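Local coordinates for STU0660 (PDB 3ZTH), which probably binds DNA as a large Csn2 protein, with bound magnesium, in CRISPR-mediated bacterial immunity, at residues S239-D247 and R290-Y299. Numbering follows the deposited sequence.
With MG (magnesium ion), chain C.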
loop_
_atom_site.group_PDB
_atom_site.type_symbol
_atom_site.label_atom_id
_atom_site.label_comp_id
_atom_site.label_asym_id
_atom_site.label_seq_id
_atom_site.Cartn_x
_atom_site.Cartn_y
_atom_site.Cartn_z
ATOM N N SER A 239 -4.292 -42.738 -1.502
ATOM C CA SER A 239 -2.953 -43.287 -1.703
ATOM C C SER A 239 -3.135 -44.642 -2.377
ATOM O O SER A 239 -4.254 -45.132 -2.510
ATOM C CB SER A 239 -2.258 -43.506 -0.361
ATOM O OG SER A 239 -2.447 -42.396 0.492
ATOM N N ASP A 240 -2.033 -45.261 -2.773
ATOM C CA ASP A 240 -2.101 -46.554 -3.436
ATOM C C ASP A 240 -2.558 -47.718 -2.555
ATOM O O ASP A 240 -3.082 -48.714 -3.068
ATOM C CB ASP A 240 -0.739 -46.898 -4.035
ATOM C CG ASP A 240 -0.366 -45.997 -5.189
ATOM O OD1 ASP A 240 -1.145 -45.076 -5.517
ATOM O OD2 ASP A 240 0.719 -46.218 -5.771
ATOM N N GLN A 241 -2.374 -47.613 -1.241
ATOM C CA GLN A 241 -2.757 -48.728 -0.388
ATOM C C GLN A 241 -3.435 -48.404 0.937
ATOM O O GLN A 241 -3.030 -47.504 1.657
ATOM C CB GLN A 241 -1.522 -49.608 -0.140
ATOM C CG GLN A 241 -1.782 -50.859 0.697
ATOM C CD GLN A 241 -1.682 -50.609 2.205
ATOM O OE1 GLN A 241 -2.338 -51.288 3.008
ATOM N NE2 GLN A 241 -0.848 -49.643 2.594
ATOM N N GLY A 242 -4.487 -49.155 1.240
ATOM C CA GLY A 242 -5.193 -48.984 2.498
ATOM C C GLY A 242 -6.158 -47.830 2.721
ATOM O O GLY A 242 -6.635 -47.675 3.845
ATOM N N TYR A 243 -6.460 -47.034 1.694
ATOM C CA TYR A 243 -7.385 -45.910 1.866
ATOM C C TYR A 243 -8.582 -45.877 0.915
ATOM O O TYR A 243 -9.650 -45.373 1.264
ATOM C CB TYR A 243 -6.622 -44.587 1.793
ATOM C CG TYR A 243 -5.704 -44.412 2.980
ATOM C CD1 TYR A 243 -4.432 -44.984 2.994
ATOM C CD2 TYR A 243 -6.144 -43.757 4.125
ATOM C CE1 TYR A 243 -3.630 -44.911 4.116
ATOM C CE2 TYR A 243 -5.353 -43.679 5.256
ATOM C CZ TYR A 243 -4.098 -44.257 5.249
ATOM O OH TYR A 243 -3.306 -44.181 6.373
ATOM N N LEU A 244 -8.403 -46.414 -0.285
ATOM C CA LEU A 244 -9.479 -46.457 -1.264
ATOM C C LEU A 244 -10.629 -47.317 -0.724
ATOM O O LEU A 244 -10.411 -48.445 -0.292
ATOM C CB LEU A 244 -8.956 -47.057 -2.567
ATOM C CG LEU A 244 -9.935 -47.205 -3.726
ATOM C CD1 LEU A 244 -10.426 -45.824 -4.166
ATOM C CD2 LEU A 244 -9.244 -47.945 -4.873
ATOM N N LYS A 245 -11.846 -46.780 -0.739
ATOM C CA LYS A 245 -13.017 -47.515 -0.254
ATOM C C LYS A 245 -13.936 -47.820 -1.429
ATOM O O LYS A 245 -14.375 -46.905 -2.126
ATOM C CB LYS A 245 -13.799 -46.685 0.779
ATOM C CG LYS A 245 -13.001 -46.254 1.998
ATOM C CD LYS A 245 -12.473 -47.457 2.776
ATOM C CE LYS A 245 -11.519 -47.022 3.884
ATOM N NZ LYS A 245 -10.933 -48.176 4.640
ATOM N N ILE A 246 -14.231 -49.095 -1.647
ATOM C CA ILE A 246 -15.111 -49.494 -2.740
ATOM C C ILE A 246 -16.380 -50.186 -2.249
ATOM O O ILE A 246 -16.310 -51.118 -1.450
ATOM C CB ILE A 246 -14.388 -50.455 -3.721
ATOM C CG1 ILE A 246 -13.274 -49.708 -4.457
ATOM C CG2 ILE A 246 -15.377 -51.046 -4.711
ATOM C CD1 ILE A 246 -12.509 -50.562 -5.443
ATOM N N ASP A 247 -17.535 -49.709 -2.713
ATOM C CA ASP A 247 -18.826 -50.315 -2.375
ATOM C C ASP A 247 -19.742 -50.168 -3.589
ATOM O O ASP A 247 -19.352 -49.555 -4.585
ATOM C CB ASP A 247 -19.467 -49.673 -1.129
ATOM C CG ASP A 247 -19.785 -48.196 -1.311
ATOM O OD1 ASP A 247 -20.350 -47.820 -2.361
ATOM O OD2 ASP A 247 -19.485 -47.406 -0.386
ATOM N N ARG A 290 -14.355 -57.860 -3.352
ATOM C CA ARG A 290 -14.443 -56.428 -3.121
ATOM C C ARG A 290 -13.144 -55.892 -2.524
ATOM O O ARG A 290 -12.681 -54.810 -2.878
ATOM C CB ARG A 290 -15.614 -56.139 -2.190
ATOM C CG ARG A 290 -16.075 -54.712 -2.198
ATOM C CD ARG A 290 -17.029 -54.486 -1.059
ATOM N NE ARG A 290 -16.378 -54.754 0.222
ATOM C CZ ARG A 290 -15.417 -53.998 0.752
ATOM N NH1 ARG A 290 -14.988 -52.918 0.115
ATOM N NH2 ARG A 290 -14.882 -54.323 1.922
HETATM N N MSE A 291 -12.557 -56.658 -1.617
HETATM C CA MSE A 291 -11.307 -56.257 -0.995
HETATM C C MSE A 291 -10.128 -56.392 -1.940
HETATM O O MSE A 291 -9.210 -55.579 -1.923
HETATM C CB MSE A 291 -11.061 -57.084 0.248
HETATM C CG MSE A 291 -11.923 -56.663 1.396
HETATM SE SE MSE A 291 -11.213 -57.435 2.981
HETATM C CE MSE A 291 -11.889 -59.249 2.759
ATOM N N SER A 292 -10.151 -57.436 -2.753
ATOM C CA SER A 292 -9.096 -57.653 -3.719
ATOM C C SER A 292 -9.144 -56.472 -4.684
ATOM O O SER A 292 -8.110 -55.957 -5.113
ATOM C CB SER A 292 -9.336 -58.968 -4.458
ATOM O OG SER A 292 -8.320 -59.203 -5.415
ATOM N N LEU A 293 -10.363 -56.036 -4.996
ATOM C CA LEU A 293 -10.596 -54.916 -5.900
ATOM C C LEU A 293 -10.076 -53.593 -5.312
ATOM O O LEU A 293 -9.598 -52.718 -6.039
ATOM C CB LEU A 293 -12.094 -54.813 -6.204
ATOM C CG LEU A 293 -12.586 -53.699 -7.134
ATOM C CD1 LEU A 293 -12.033 -53.883 -8.567
ATOM C CD2 LEU A 293 -14.106 -53.726 -7.129
ATOM N N GLU A 294 -10.167 -53.453 -3.994
ATOM C CA GLU A 294 -9.692 -52.251 -3.317
ATOM C C GLU A 294 -8.165 -52.198 -3.309
ATOM O O GLU A 294 -7.564 -51.130 -3.364
ATOM C CB GLU A 294 -10.199 -52.232 -1.884
ATOM C CG GLU A 294 -11.104 -51.073 -1.573
ATOM C CD GLU A 294 -11.867 -51.266 -0.272
ATOM O OE1 GLU A 294 -11.253 -51.722 0.722
ATOM O OE2 GLU A 294 -13.077 -50.954 -0.247
ATOM N N THR A 295 -7.550 -53.365 -3.236
ATOM C CA THR A 295 -6.102 -53.484 -3.216
ATOM C C THR A 295 -5.444 -53.191 -4.560
ATOM O O THR A 295 -4.474 -52.447 -4.641
ATOM C CB THR A 295 -5.689 -54.915 -2.820
ATOM O OG1 THR A 295 -6.110 -55.178 -1.477
ATOM C CG2 THR A 295 -4.177 -55.100 -2.952
ATOM N N VAL A 296 -5.997 -53.785 -5.609
ATOM C CA VAL A 296 -5.449 -53.688 -6.953
ATOM C C VAL A 296 -5.824 -52.504 -7.833
ATOM O O VAL A 296 -5.024 -52.086 -8.678
ATOM C CB VAL A 296 -5.771 -54.979 -7.740
ATOM C CG1 VAL A 296 -5.292 -54.847 -9.157
ATOM C CG2 VAL A 296 -5.113 -56.168 -7.083
ATOM N N THR A 297 -7.023 -51.964 -7.658
ATOM C CA THR A 297 -7.456 -50.849 -8.495
ATOM C C THR A 297 -6.411 -49.757 -8.757
ATOM O O THR A 297 -6.249 -49.309 -9.888
ATOM C CB THR A 297 -8.722 -50.198 -7.936
ATOM O OG1 THR A 297 -9.810 -51.126 -8.040
ATOM C CG2 THR A 297 -9.061 -48.954 -8.716
ATOM N N PRO A 298 -5.694 -49.310 -7.715
ATOM C CA PRO A 298 -4.686 -48.266 -7.934
ATOM C C PRO A 298 -3.594 -48.658 -8.942
ATOM O O PRO A 298 -2.920 -47.791 -9.506
ATOM C CB PRO A 298 -4.120 -48.041 -6.531
ATOM C CG PRO A 298 -5.286 -48.359 -5.657
ATOM C CD PRO A 298 -5.837 -49.608 -6.280
ATOM N N TYR A 299 -3.424 -49.956 -9.172
ATOM C CA TYR A 299 -2.394 -50.427 -10.095
ATOM C C TYR A 299 -2.892 -50.863 -11.466
ATOM O O TYR A 299 -2.118 -51.375 -12.260
ATOM C CB TYR A 299 -1.620 -51.582 -9.462
ATOM C CG TYR A 299 -0.921 -51.189 -8.193
ATOM C CD1 TYR A 299 0.218 -50.382 -8.224
ATOM C CD2 TYR A 299 -1.426 -51.575 -6.951
ATOM C CE1 TYR A 299 0.838 -49.962 -7.041
ATOM C CE2 TYR A 299 -0.816 -51.163 -5.762
ATOM C CZ TYR A 299 0.312 -50.358 -5.815
ATOM O OH TYR A 299 0.899 -49.945 -4.645
HETATM MG MG MG C . 2.353 -44.824 -6.895
HETATM O O HOH W 1 -3.079 -51.461 -2.713
HETATM O O HOH W 2 -5.738 -49.720 -2.102
HETATM O O HOH W 3 4.104 -43.589 -7.976
HETATM O O HOH W 4 0.259 -43.760 -7.672
HETATM O O HOH W 5 3.591 -46.812 -6.152
#
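Glu294 reaches off the helix to take the backbone N of Ile246 on its OE2, a nearly straight bond of 2.6 Å that meets the anti side of the carboxylate. Arg290, one turn earlier, bends at chi3 (61°) and brings NH1 to the same OE2 in a salt bridge, from the other face of the carboxylate, and also to Ile246 O at 2.7 Å. A long acid and a long base thus grip both polar backbone atoms of Ile246. The side chain of Ile246 lies crosswise on Leu293, CD1 of Ile246 being 3.6 Å from CG of Leu293. CD2 of Leu244 rests 3.8 Å from Thr297 CB and 4.0 Å from CD of Pro298, whose ring offers an apolar surface. In this P-loop NTPase clan member, the contact packs helix 286-296 and its following 3-10 turn on the loop leaving the C-terminal end of strand 232-237. One water lies between Asp240 O and Thr295 O, another between Asp240 O and Glu294 O. The short carboxylate of Asp240 binds magnesium through OD2 at 2.4 Å. Tyr299 lies across this side chain, ring and carboxylate planes 76° apart. Gln26, also of the metal site, hydrogen-bonds Pro298 O.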